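Side-chain contacts in putative lipoprotein (Bacteroides thetaiotaomicron, PDB 4Q1Z), which is of unknown function but is a two-domain, beta-rich member of the DUF4876 family, probably tethered to the cell envelope by a lipid: residues L17-E22 with T48-K53; Y62-S67 with S94-E99; G155-K160 with E312-E317; E176-F181 with Y298-P303; I198-A203 with I254-T259. All coordinates share one frame; numbering follows the deposited sequence.

Contact 1. Residues L17-E22 with T48-K53; sequences LDITVE and TDNSVK
The side chains of I19 and N50 cross obliquely, with CD1 of I19 lying loosely near the amide oxygen, 4.2 Å from OD1 of N50. L17 runs past the backbone instead: its CB stands 3.5 Å from N50 O. CG sits beside the backbone N of L17 (chi1 -45°), a torsion that sets L17 CG 3.7 Å from N50 O, next to the very carbonyl that this N-H bonds.

That bond, L17 N to N50 O at 2.8 Å, is nearly straight at hydrogen (167°) and comes almost head-on to the carbonyl oxygen. It is the one hydrogen bond between segments 17-22 and 48-53. It lies just before strand 51-57, an outermost strand of the seven-stranded sheet, and the antiparallel pairing of 11-19 with 51-57 continues with the backbone bond between V52 and V15.

On the segment 48-53 side, N50 N makes a weak bond to D49 OD1. L17 also packs on I98 and V100 of strand 95-105, while N50 is exposed.

N50 OD1 also lies 3.4 Å from L17 O. As two acceptors they hold no proton between them, so the amide oxygen contributes little attraction here, and the polar grip of the contact rests on the single backbone bond, flanked by aliphatic carbons of L17 and I19 set against oxygens of N50.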
# COMPACT_ATOMS: atom_id res chain seq x y z
N LEU A 17 -14.71 -16.63 -22.42
CA LEU A 17 -13.88 -16.52 -21.25
C LEU A 17 -14.62 -17.01 -20.01
O LEU A 17 -15.60 -16.40 -19.57
CB LEU A 17 -13.38 -15.08 -21.05
CG LEU A 17 -12.84 -14.31 -22.26
CD1 LEU A 17 -12.43 -12.95 -21.86
CD2 LEU A 17 -11.66 -15.01 -22.88
N ASP A 18 -14.12 -18.12 -19.45
CA ASP A 18 -14.63 -18.69 -18.20
C ASP A 18 -13.86 -18.00 -17.11
O ASP A 18 -12.78 -18.46 -16.73
CB ASP A 18 -14.48 -20.23 -18.18
CG ASP A 18 -15.17 -20.98 -17.05
OD1 ASP A 18 -15.69 -20.32 -16.12
OD2 ASP A 18 -15.19 -22.23 -17.09
N ILE A 19 -14.36 -16.83 -16.69
CA ILE A 19 -13.75 -16.00 -15.67
C ILE A 19 -14.19 -16.57 -14.32
O ILE A 19 -15.38 -16.81 -14.09
CB ILE A 19 -14.03 -14.49 -15.87
CG1 ILE A 19 -13.60 -14.07 -17.30
CG2 ILE A 19 -13.24 -13.68 -14.83
CD1 ILE A 19 -14.07 -12.75 -17.81
N THR A 20 -13.19 -16.86 -13.47
CA THR A 20 -13.27 -17.51 -12.16
C THR A 20 -13.62 -16.47 -11.08
O THR A 20 -14.09 -16.87 -10.01
CB THR A 20 -11.94 -18.26 -11.93
OG1 THR A 20 -11.85 -19.29 -12.92
CG2 THR A 20 -11.82 -18.91 -10.57
N VAL A 21 -13.45 -15.15 -11.35
CA VAL A 21 -13.82 -14.08 -10.42
C VAL A 21 -15.34 -13.97 -10.38
O VAL A 21 -15.99 -13.97 -11.43
CB VAL A 21 -13.14 -12.73 -10.77
CG1 VAL A 21 -13.68 -11.59 -9.91
CG2 VAL A 21 -11.63 -12.82 -10.64
N GLU A 22 -15.91 -13.91 -9.16
CA GLU A 22 -17.35 -13.83 -8.88
C GLU A 22 -17.87 -12.39 -8.84
O GLU A 22 -17.15 -11.48 -8.42
CB GLU A 22 -17.66 -14.50 -7.52
CG GLU A 22 -17.62 -16.02 -7.52
CD GLU A 22 -17.72 -16.73 -6.18
OE1 GLU A 22 -18.07 -16.09 -5.16
OE2 GLU A 22 -17.47 -17.96 -6.16
N THR A 48 -14.93 -6.57 -23.38
CA THR A 48 -15.73 -5.98 -22.31
C THR A 48 -16.73 -6.97 -21.75
O THR A 48 -17.31 -6.70 -20.70
CB THR A 48 -16.46 -4.73 -22.77
OG1 THR A 48 -17.11 -4.98 -24.03
CG2 THR A 48 -15.55 -3.53 -22.81
N ASP A 49 -16.94 -8.11 -22.43
CA ASP A 49 -17.89 -9.10 -21.94
C ASP A 49 -17.24 -10.48 -21.80
O ASP A 49 -16.05 -10.61 -22.08
CB ASP A 49 -19.11 -9.16 -22.86
CG ASP A 49 -20.43 -9.23 -22.12
OD1 ASP A 49 -20.42 -9.59 -20.90
OD2 ASP A 49 -21.48 -8.97 -22.75
N ASN A 50 -18.01 -11.48 -21.34
CA ASN A 50 -17.56 -12.87 -21.18
C ASN A 50 -17.26 -13.56 -22.52
O ASN A 50 -16.50 -14.52 -22.55
CB ASN A 50 -18.62 -13.66 -20.42
CG ASN A 50 -18.53 -13.48 -18.93
OD1 ASN A 50 -17.94 -14.30 -18.22
ND2 ASN A 50 -19.10 -12.38 -18.43
N SER A 51 -17.86 -13.08 -23.62
CA SER A 51 -17.62 -13.66 -24.94
C SER A 51 -17.32 -12.59 -25.99
O SER A 51 -17.93 -11.51 -25.95
CB SER A 51 -18.82 -14.50 -25.38
OG SER A 51 -20.04 -13.78 -25.27
N VAL A 52 -16.38 -12.89 -26.92
CA VAL A 52 -15.98 -11.97 -27.99
C VAL A 52 -15.77 -12.73 -29.32
O VAL A 52 -15.22 -13.83 -29.31
CB VAL A 52 -14.73 -11.12 -27.61
CG1 VAL A 52 -13.47 -11.96 -27.45
CG2 VAL A 52 -14.50 -9.97 -28.59
N LYS A 53 -16.23 -12.13 -30.43
CA LYS A 53 -16.03 -12.65 -31.79
C LYS A 53 -14.81 -11.94 -32.37
O LYS A 53 -14.71 -10.72 -32.28
CB LYS A 53 -17.28 -12.43 -32.67

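Contact 2. Residues Y62-S67 with S94-E99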
# COMPACT_ATOMS: atom_id res chain seq x y z
N TYR A 62 -2.30 -20.76 -33.00
CA TYR A 62 -1.85 -19.59 -32.24
C TYR A 62 -1.81 -19.85 -30.75
O TYR A 62 -2.55 -20.69 -30.25
CB TYR A 62 -2.81 -18.40 -32.48
CG TYR A 62 -2.85 -17.84 -33.89
CD1 TYR A 62 -3.74 -18.33 -34.83
CD2 TYR A 62 -2.06 -16.75 -34.24
CE1 TYR A 62 -3.81 -17.80 -36.12
CE2 TYR A 62 -2.12 -16.20 -35.52
CZ TYR A 62 -2.99 -16.73 -36.46
OH TYR A 62 -3.07 -16.18 -37.72
N SER A 63 -0.98 -19.07 -30.03
CA SER A 63 -0.93 -19.08 -28.57
C SER A 63 -1.77 -17.86 -28.12
O SER A 63 -1.40 -16.71 -28.37
CB SER A 63 0.50 -19.05 -28.04
OG SER A 63 0.79 -20.22 -27.30
N VAL A 64 -2.96 -18.14 -27.58
CA VAL A 64 -3.94 -17.12 -27.20
C VAL A 64 -3.79 -16.79 -25.72
O VAL A 64 -3.79 -17.70 -24.88
CB VAL A 64 -5.37 -17.58 -27.57
CG1 VAL A 64 -6.40 -16.48 -27.33
CG2 VAL A 64 -5.43 -18.07 -29.01
N THR A 65 -3.65 -15.49 -25.39
CA THR A 65 -3.48 -15.01 -24.01
C THR A 65 -4.52 -13.93 -23.68
O THR A 65 -4.81 -13.07 -24.51
CB THR A 65 -2.06 -14.49 -23.78
OG1 THR A 65 -1.67 -13.71 -24.90
CG2 THR A 65 -1.05 -15.61 -23.60
N VAL A 66 -5.07 -14.02 -22.45
CA VAL A 66 -6.06 -13.11 -21.88
C VAL A 66 -5.42 -12.43 -20.68
O VAL A 66 -4.78 -13.09 -19.88
CB VAL A 66 -7.38 -13.84 -21.48
CG1 VAL A 66 -8.42 -12.86 -20.92
CG2 VAL A 66 -7.96 -14.64 -22.64
N SER A 67 -5.55 -11.09 -20.60
CA SER A 67 -5.02 -10.26 -19.52
C SER A 67 -5.80 -8.95 -19.39
O SER A 67 -6.14 -8.31 -20.39
CB SER A 67 -3.53 -9.97 -19.71
OG SER A 67 -2.99 -9.29 -18.59
N SER A 94 -14.95 -21.11 -35.73
CA SER A 94 -14.36 -22.00 -34.72
C SER A 94 -14.47 -21.36 -33.33
O SER A 94 -14.17 -20.18 -33.18
CB SER A 94 -12.90 -22.30 -35.05
OG SER A 94 -12.72 -23.57 -35.64
N ALA A 95 -14.93 -22.13 -32.34
CA ALA A 95 -15.11 -21.66 -30.97
C ALA A 95 -13.95 -22.08 -30.07
O ALA A 95 -13.52 -23.24 -30.11
CB ALA A 95 -16.42 -22.18 -30.42
N LEU A 96 -13.43 -21.13 -29.27
CA LEU A 96 -12.31 -21.33 -28.35
C LEU A 96 -12.68 -20.90 -26.94
O LEU A 96 -13.23 -19.80 -26.75
CB LEU A 96 -11.06 -20.58 -28.85
CG LEU A 96 -9.77 -20.70 -28.02
CD1 LEU A 96 -9.29 -22.15 -27.91
CD2 LEU A 96 -8.69 -19.84 -28.61
N ASN A 97 -12.37 -21.77 -25.96
CA ASN A 97 -12.65 -21.53 -24.55
C ASN A 97 -11.36 -21.36 -23.77
O ASN A 97 -10.47 -22.21 -23.85
CB ASN A 97 -13.49 -22.65 -23.96
CG ASN A 97 -14.80 -22.86 -24.67
OD1 ASN A 97 -15.75 -22.08 -24.52
ND2 ASN A 97 -14.89 -23.93 -25.48
N ILE A 98 -11.25 -20.22 -23.06
CA ILE A 98 -10.11 -19.84 -22.21
C ILE A 98 -10.56 -19.75 -20.78
O ILE A 98 -11.50 -19.02 -20.48
CB ILE A 98 -9.42 -18.50 -22.61
CG1 ILE A 98 -9.53 -18.11 -24.12
CG2 ILE A 98 -8.00 -18.39 -22.03
CD1 ILE A 98 -8.63 -18.84 -25.06
N GLU A 99 -9.87 -20.45 -19.90
CA GLU A 99 -10.12 -20.35 -18.47
C GLU A 99 -9.34 -19.18 -17.95
O GLU A 99 -8.12 -19.13 -18.12
CB GLU A 99 -9.70 -21.64 -17.78
CG GLU A 99 -10.19 -21.78 -16.36
CD GLU A 99 -9.75 -23.11 -15.81
OE1 GLU A 99 -10.00 -24.15 -16.46
OE2 GLU A 99 -9.06 -23.09 -14.76
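Next to V66, whose methyl meets I98 across the contact, the buried S67 has its OG gripped by two groups, E362 OE1 and Y79 OH, and its carbonyl oxygen bonded by T31 OG1. These ties are to residues outside the two segments; between the segments themselves there is no hydrogen bond, and the contact is wholly aliphatic.

V64 and L96 reach toward each other tip to tip, CG2 of V64 lying 3.7 Å from CD2 of L96. L96 has its CG anti to the backbone N (chi1 -179°), which carries the branch out toward strand 60-72. The other methyl of V64, CG1, turns to I98 and stands 4.0 Å from its CD1, the two side chains crossing at about a right angle. V64 is thus shared between two partners, one per methyl. Two residues further along the strand, V66 offers a single methyl, CG2, which lies 3.8 Å from CG2 of I98 and slightly farther from its CG1.

The strand axes approach to 8.5 Å at 48°, too far apart for neighbours in a sheet. Strand 77-89 runs between them in sheet order, bonded to V64 and V66 through S84 and G82, consistent with a twisted, curled sheet that brings side chains of alternate strands together on one face. Strand 11-19 also touches this cluster, and V32, F34 and L30 of strand 24-35 border the two valines.

Contact 3. Residues G155-K160 with E312-E317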
# COMPACT_ATOMS: atom_id res chain seq x y z
N GLY A 155 0.70 3.72 21.10
CA GLY A 155 1.89 3.92 20.27
C GLY A 155 2.78 2.70 20.21
O GLY A 155 3.07 2.21 19.12
N THR A 156 3.16 2.16 21.39
CA THR A 156 3.88 0.89 21.54
C THR A 156 2.88 -0.18 21.92
O THR A 156 2.02 0.06 22.76
CB THR A 156 5.01 0.99 22.57
OG1 THR A 156 5.75 2.20 22.35
CG2 THR A 156 5.94 -0.24 22.55
N ALA A 157 2.99 -1.36 21.33
CA ALA A 157 2.09 -2.49 21.61
C ALA A 157 2.09 -2.85 23.11
O ALA A 157 3.14 -2.86 23.76
CB ALA A 157 2.47 -3.70 20.77
N THR A 158 0.90 -3.10 23.64
CA THR A 158 0.69 -3.44 25.04
C THR A 158 -0.56 -4.29 25.21
O THR A 158 -1.49 -4.21 24.39
CB THR A 158 0.64 -2.19 25.93
OG1 THR A 158 0.41 -2.61 27.27
CG2 THR A 158 -0.44 -1.21 25.52
N THR A 159 -0.56 -5.11 26.27
CA THR A 159 -1.67 -5.98 26.65
C THR A 159 -2.70 -5.15 27.43
O THR A 159 -3.85 -5.57 27.52
CB THR A 159 -1.13 -7.20 27.45
OG1 THR A 159 -0.22 -6.76 28.49
CG2 THR A 159 -0.45 -8.22 26.54
N LYS A 160 -2.28 -3.97 27.97
CA LYS A 160 -3.12 -2.98 28.67
C LYS A 160 -4.14 -2.46 27.65
O LYS A 160 -3.77 -1.89 26.62
CB LYS A 160 -2.23 -1.86 29.23
CG LYS A 160 -2.13 -1.84 30.74
CD LYS A 160 -1.15 -2.88 31.29
CE LYS A 160 -1.33 -3.05 32.78
NZ LYS A 160 -0.87 -1.86 33.56
N GLU A 312 0.33 -3.87 11.25
CA GLU A 312 0.55 -3.98 12.69
C GLU A 312 1.96 -4.45 12.98
O GLU A 312 2.22 -5.65 12.95
CB GLU A 312 -0.47 -4.96 13.33
CG GLU A 312 -0.34 -5.13 14.83
CD GLU A 312 -1.44 -4.45 15.63
OE1 GLU A 312 -2.62 -4.78 15.39
OE2 GLU A 312 -1.12 -3.62 16.52
N ALA A 313 2.87 -3.51 13.32
CA ALA A 313 4.20 -3.95 13.74
C ALA A 313 4.25 -3.92 15.26
O ALA A 313 3.53 -3.13 15.90
CB ALA A 313 5.31 -3.10 13.12
N VAL A 314 4.99 -4.89 15.82
CA VAL A 314 5.14 -5.12 17.27
C VAL A 314 6.61 -5.47 17.59
O VAL A 314 7.41 -5.66 16.67
CB VAL A 314 4.18 -6.22 17.79
CG1 VAL A 314 2.70 -5.81 17.71
CG2 VAL A 314 4.43 -7.57 17.12
N ASN A 315 6.93 -5.53 18.90
CA ASN A 315 8.25 -5.80 19.49
C ASN A 315 8.88 -7.08 18.96
O ASN A 315 10.02 -7.06 18.55
CB ASN A 315 8.14 -5.91 21.02
CG ASN A 315 7.55 -4.73 21.76
OD1 ASN A 315 6.50 -4.19 21.43
ND2 ASN A 315 8.18 -4.38 22.86
N ASN A 316 8.13 -8.19 19.02
CA ASN A 316 8.56 -9.53 18.61
C ASN A 316 7.35 -10.43 18.44
O ASN A 316 6.22 -9.94 18.52
CB ASN A 316 9.54 -10.13 19.63
CG ASN A 316 9.17 -9.88 21.05
OD1 ASN A 316 8.10 -10.26 21.51
ND2 ASN A 316 10.03 -9.17 21.76
N GLU A 317 7.57 -11.74 18.23
CA GLU A 317 6.50 -12.71 18.01
C GLU A 317 5.59 -12.98 19.25
O GLU A 317 4.56 -13.64 19.10
CB GLU A 317 7.06 -14.04 17.47
CG GLU A 317 8.28 -14.58 18.19
CD GLU A 317 9.62 -14.08 17.69
OE1 GLU A 317 10.03 -12.98 18.11
OE2 GLU A 317 10.27 -14.80 16.89
O HOH W 1 5.25 -2.20 19.81
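V314 is the first residue of segment 312-317 to touch 155-160: its CG1 packs 3.7 Å from CB of A157. CG1 lies beside the backbone N (chi1 -66°), which swings this methyl toward the alanine. The two residues before it are tied to the other loop through R324, which binds the carboxylate of E312 and the carbonyl oxygens of A313 and G155.

Next comes N315, whose side chain crosses that of T156 at about a right angle. Its OD1 stands 4.1 Å from CG2 of T156 and equally far from CB of A157, so the carbonyl oxygen lies near two methyls. A water lies between A157 N and this oxygen, accepting from A157 N at 2.9 Å and probably donating to N315 OD1 at 2.9 Å. The hydroxyl of T156 is bonded to S260.

With no direct hydrogen bond between the loops following strands 148-152 and 307-312, their polar link is indirect, through the water and R324, and A157 with V314 is the only apolar pair.

Contact 4. Residues E176-F181 with Y298-P303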
# COMPACT_ATOMS: atom_id res chain seq x y z
N GLU A 176 -3.27 8.21 16.99
CA GLU A 176 -2.45 9.01 17.87
C GLU A 176 -2.18 10.37 17.18
O GLU A 176 -2.53 11.43 17.73
CB GLU A 176 -1.15 8.26 18.20
CG GLU A 176 -0.31 8.94 19.26
CD GLU A 176 1.13 8.47 19.27
OE1 GLU A 176 1.39 7.41 19.88
OE2 GLU A 176 1.99 9.15 18.65
N ARG A 177 -1.59 10.31 15.95
CA ARG A 177 -1.30 11.45 15.07
C ARG A 177 -1.76 11.13 13.63
O ARG A 177 -1.66 9.99 13.19
CB ARG A 177 0.19 11.87 15.10
CG ARG A 177 0.39 13.30 14.62
CD ARG A 177 1.84 13.71 14.52
NE ARG A 177 2.54 13.68 15.80
CZ ARG A 177 2.69 14.72 16.62
NH1 ARG A 177 2.16 15.90 16.30
NH2 ARG A 177 3.36 14.59 17.76
N VAL A 178 -2.33 12.12 12.95
CA VAL A 178 -2.89 12.04 11.58
C VAL A 178 -2.25 13.14 10.71
O VAL A 178 -2.12 14.29 11.14
CB VAL A 178 -4.46 12.14 11.53
CG1 VAL A 178 -4.99 11.77 10.15
CG2 VAL A 178 -5.14 11.31 12.64
N TRP A 179 -1.80 12.75 9.53
CA TRP A 179 -1.24 13.59 8.48
C TRP A 179 -2.04 13.36 7.22
O TRP A 179 -2.77 12.36 7.12
CB TRP A 179 0.25 13.27 8.21
CG TRP A 179 1.17 13.38 9.38
CD1 TRP A 179 1.44 12.41 10.31
CD2 TRP A 179 2.04 14.48 9.68
NE1 TRP A 179 2.36 12.88 11.22
CE2 TRP A 179 2.79 14.13 10.83
CE3 TRP A 179 2.27 15.74 9.09
CZ2 TRP A 179 3.77 14.97 11.37
CZ3 TRP A 179 3.19 16.60 9.68
CH2 TRP A 179 3.94 16.21 10.80
N LYS A 180 -1.89 14.25 6.23
CA LYS A 180 -2.49 14.06 4.91
C LYS A 180 -1.54 14.55 3.85
O LYS A 180 -0.64 15.36 4.11
CB LYS A 180 -3.90 14.68 4.76
CG LYS A 180 -3.99 16.19 4.61
CD LYS A 180 -5.44 16.55 4.38
CE LYS A 180 -5.68 18.03 4.51
NZ LYS A 180 -7.09 18.37 4.17
N PHE A 181 -1.71 14.04 2.65
CA PHE A 181 -0.92 14.52 1.53
C PHE A 181 -1.48 15.87 1.12
O PHE A 181 -2.71 16.02 1.11
CB PHE A 181 -0.98 13.51 0.36
CG PHE A 181 -0.15 12.26 0.53
CD1 PHE A 181 1.18 12.22 0.11
CD2 PHE A 181 -0.70 11.10 1.06
CE1 PHE A 181 1.94 11.06 0.23
CE2 PHE A 181 0.06 9.92 1.17
CZ PHE A 181 1.38 9.92 0.78
N TYR A 298 -6.63 12.79 23.62
CA TYR A 298 -7.64 12.58 22.61
C TYR A 298 -7.05 11.89 21.42
O TYR A 298 -5.91 12.18 21.01
CB TYR A 298 -8.29 13.91 22.20
CG TYR A 298 -9.33 14.38 23.19
CD1 TYR A 298 -10.65 13.94 23.11
CD2 TYR A 298 -8.99 15.23 24.24
CE1 TYR A 298 -11.60 14.33 24.05
CE2 TYR A 298 -9.93 15.62 25.19
CZ TYR A 298 -11.24 15.17 25.09
OH TYR A 298 -12.19 15.56 26.02
N TYR A 299 -7.83 10.93 20.88
CA TYR A 299 -7.47 10.11 19.73
C TYR A 299 -8.47 10.32 18.63
O TYR A 299 -9.61 10.69 18.90
CB TYR A 299 -7.37 8.64 20.15
CG TYR A 299 -6.29 8.45 21.21
CD1 TYR A 299 -4.95 8.72 20.92
CD2 TYR A 299 -6.63 8.11 22.51
CE1 TYR A 299 -3.97 8.61 21.90
CE2 TYR A 299 -5.65 7.96 23.49
CZ TYR A 299 -4.32 8.20 23.17
OH TYR A 299 -3.34 8.04 24.11
N ALA A 300 -8.02 10.21 17.38
CA ALA A 300 -8.92 10.45 16.25
C ALA A 300 -9.60 9.18 15.86
O ALA A 300 -8.95 8.14 15.77
CB ALA A 300 -8.15 11.01 15.06
N LYS A 301 -10.92 9.25 15.67
CA LYS A 301 -11.73 8.09 15.27
C LYS A 301 -11.61 7.92 13.78
O LYS A 301 -12.14 8.72 13.02
CB LYS A 301 -13.19 8.24 15.72
CG LYS A 301 -13.37 8.03 17.22
CD LYS A 301 -14.85 8.13 17.55
CE LYS A 301 -15.07 8.62 18.97
NZ LYS A 301 -16.51 8.75 19.30
N ILE A 302 -10.83 6.92 13.37
CA ILE A 302 -10.60 6.62 11.96
C ILE A 302 -11.60 5.54 11.51
O ILE A 302 -11.47 4.39 11.95
CB ILE A 302 -9.12 6.20 11.73
CG1 ILE A 302 -8.15 7.38 12.07
CG2 ILE A 302 -8.89 5.65 10.30
CD1 ILE A 302 -6.77 6.96 12.42
N PRO A 303 -12.58 5.86 10.63
CA PRO A 303 -13.50 4.82 10.14
C PRO A 303 -12.75 3.71 9.40
O PRO A 303 -12.02 3.97 8.42
CB PRO A 303 -14.45 5.60 9.22
CG PRO A 303 -14.39 7.01 9.76
CD PRO A 303 -12.92 7.16 10.02
O HOH W 2 -3.29 12.11 20.07
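E176 meets the edge of the Y299 ring with its backbone rather than its carboxylate: its CA lies 4.0 Å from CD1 of Y299, near the ring plane. The tyrosine is brought there by its first torsion, CG lying beside the backbone N (chi1 -61°). The carbonyl oxygen of E176 accepts a hydrogen bond from a water at 2.6 Å, and the same water donates to Y298 O at 2.8 Å, so two backbone acceptors that could not bond each other are joined by one molecule.

At E176 the chain turns a corner. Strand 172-175 before it pairs with 299-303 in a small three-stranded antiparallel sheet, whereas strand 177-180 after it enters the large mixed sheet, between 148-152 and 238-245. The contact spans that corner, where the small sheet folds against the large one.

R177 points its side chain to the other side of the strand, where NH1 is hydrogen-bonded to M251 O and H242 NE2 and the guanidinium makes a cation-pi contact with Y245. V178 turns back toward segment 298-303, and its first torsion (chi1 -168°) sets CG2 3.9 Å from CB of A300. Y148 of the adjacent strand touches V178. A300 touches F244 and P279 as well, while I302, a little farther along, leans on A150. The ring of W179 meets H242 edge-to-face and F225 at about 60°.

Contact 5. Residues I198-A203 with I254-T259; sequences ISQFAA and IPQYLT
Q200 and Y257 bring their CA atoms to 6.0 Å, where segment 198-203 has just left strand 195-199, and a water spans the gap by donating to Q200 O at 3.1 Å and accepting from Y257 N at 2.9 Å. The side chain of Q200 then reaches across. With CG anti to the backbone N (chi1 171°) and the chain extended beyond it, the glutamine passes over the backbone of segment 254-259, its CG only 3.2 Å from Y257 O. At the far end OE1 lies 3.6 Å from CB of Q256, the two side chains running alongside each other in the same direction, and NE2 is 3.8 Å from CD1 of L258.

NE2 has its main partner elsewhere, in OE1 of Q130, with a weak bond to F127 O besides. The contact thus ties the end of strand 195-199, within the large mixed sheet, to the long loop between strands 238-245 and 265-269. A leucine in place of Q200 would probably leave Q130 OE1 without the amide N-H it now receives, and F127 O without its weak bond.

The ring of Y257 turns away from Q200, meets W179 at about 55° and F225 edge-to-face, and is held at its hydroxyl by N151.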
# COMPACT_ATOMS: atom_id res chain seq x y z
N ILE A 198 7.74 8.33 2.14
CA ILE A 198 7.59 9.35 3.16
C ILE A 198 8.62 9.03 4.23
O ILE A 198 8.63 7.91 4.73
CB ILE A 198 6.15 9.50 3.75
CG1 ILE A 198 5.05 9.29 2.69
CG2 ILE A 198 6.02 10.85 4.43
CD1 ILE A 198 3.74 8.82 3.27
N SER A 199 9.50 9.98 4.52
CA SER A 199 10.53 9.86 5.54
C SER A 199 10.19 10.74 6.73
O SER A 199 9.52 11.75 6.56
CB SER A 199 11.89 10.28 4.98
OG SER A 199 12.56 9.21 4.33
N GLN A 200 10.64 10.36 7.93
CA GLN A 200 10.49 11.20 9.13
C GLN A 200 11.30 12.48 8.88
O GLN A 200 10.80 13.59 9.08
CB GLN A 200 10.99 10.44 10.38
CG GLN A 200 11.07 11.31 11.62
CD GLN A 200 12.05 10.81 12.66
OE1 GLN A 200 13.01 11.50 13.00
NE2 GLN A 200 11.79 9.65 13.25
N PHE A 201 12.55 12.30 8.39
CA PHE A 201 13.55 13.32 8.09
C PHE A 201 14.18 12.93 6.76
O PHE A 201 15.01 12.02 6.72
CB PHE A 201 14.57 13.37 9.25
CG PHE A 201 15.80 14.23 9.10
CD1 PHE A 201 15.70 15.55 8.68
CD2 PHE A 201 17.05 13.75 9.47
CE1 PHE A 201 16.85 16.34 8.55
CE2 PHE A 201 18.19 14.54 9.36
CZ PHE A 201 18.08 15.84 8.92
N ALA A 202 13.73 13.53 5.66
CA ALA A 202 14.21 13.13 4.33
C ALA A 202 15.61 13.69 4.02
O ALA A 202 15.76 14.55 3.15
CB ALA A 202 13.20 13.53 3.26
N ALA A 203 16.65 13.14 4.69
CA ALA A 203 18.03 13.57 4.49
C ALA A 203 19.00 12.39 4.27
O ALA A 203 18.63 11.23 4.48
CB ALA A 203 18.50 14.39 5.68
N ILE A 254 6.20 18.19 20.34
CA ILE A 254 7.06 17.09 19.89
C ILE A 254 7.92 17.56 18.68
O ILE A 254 7.38 18.18 17.75
CB ILE A 254 6.23 15.80 19.60
CG1 ILE A 254 5.25 15.46 20.76
CG2 ILE A 254 7.11 14.59 19.22
CD1 ILE A 254 5.80 14.88 22.08
N PRO A 255 9.26 17.35 18.73
CA PRO A 255 10.14 17.85 17.64
C PRO A 255 10.20 17.00 16.36
O PRO A 255 10.50 17.55 15.31
CB PRO A 255 11.53 17.91 18.28
CG PRO A 255 11.43 17.19 19.58
CD PRO A 255 10.04 16.68 19.79
N GLN A 256 9.99 15.67 16.45
CA GLN A 256 10.03 14.73 15.30
C GLN A 256 8.85 13.88 15.37
O GLN A 256 8.31 13.71 16.45
CB GLN A 256 11.27 13.77 15.25
CG GLN A 256 12.55 14.22 15.91
CD GLN A 256 12.61 14.16 17.41
OE1 GLN A 256 11.97 13.32 18.06
NE2 GLN A 256 13.44 15.04 17.98
N TYR A 257 8.49 13.25 14.23
CA TYR A 257 7.42 12.30 14.15
C TYR A 257 8.09 10.97 14.28
O TYR A 257 8.48 10.33 13.29
CB TYR A 257 6.59 12.49 12.86
CG TYR A 257 5.44 11.50 12.76
CD1 TYR A 257 4.58 11.27 13.84
CD2 TYR A 257 5.21 10.79 11.58
CE1 TYR A 257 3.55 10.34 13.76
CE2 TYR A 257 4.16 9.88 11.48
CZ TYR A 257 3.34 9.66 12.58
OH TYR A 257 2.31 8.76 12.50
N LEU A 258 8.33 10.58 15.53
CA LEU A 258 8.97 9.32 15.82
C LEU A 258 7.91 8.32 16.22
O LEU A 258 7.36 8.42 17.31
CB LEU A 258 10.07 9.47 16.91
CG LEU A 258 10.73 8.18 17.43
CD1 LEU A 258 11.59 7.51 16.37
CD2 LEU A 258 11.51 8.43 18.66
N THR A 259 7.62 7.36 15.33
CA THR A 259 6.72 6.25 15.64
C THR A 259 7.56 5.23 16.49
O THR A 259 8.78 5.31 16.52
CB THR A 259 6.05 5.71 14.36
OG1 THR A 259 7.00 5.12 13.46
CG2 THR A 259 5.24 6.76 13.63
O HOH W 3 9.54 14.44 11.78

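The five contacts fall into two groups, one in each part of the elongated chain. Contacts 1 and 2, with centres 11 Å apart, share the seven-stranded sheet and touch: CD2 of L17 packs 3.7 Å from CG2 of V66, and D18 N probably bonds I98 O. Contacts 3, 4 and 5 lie on the other side of the chain's centre, their centres 42 to 52 Å from the first pair. There contact 4 links the others: G155 CA of contact 3 meets E176 OE1 at 3.5 Å, and F181 CZ stands 3.6 Å from CD1 of I198 in contact 5. Contacts 3 and 5 do not touch, their nearest atoms being about 6 Å apart.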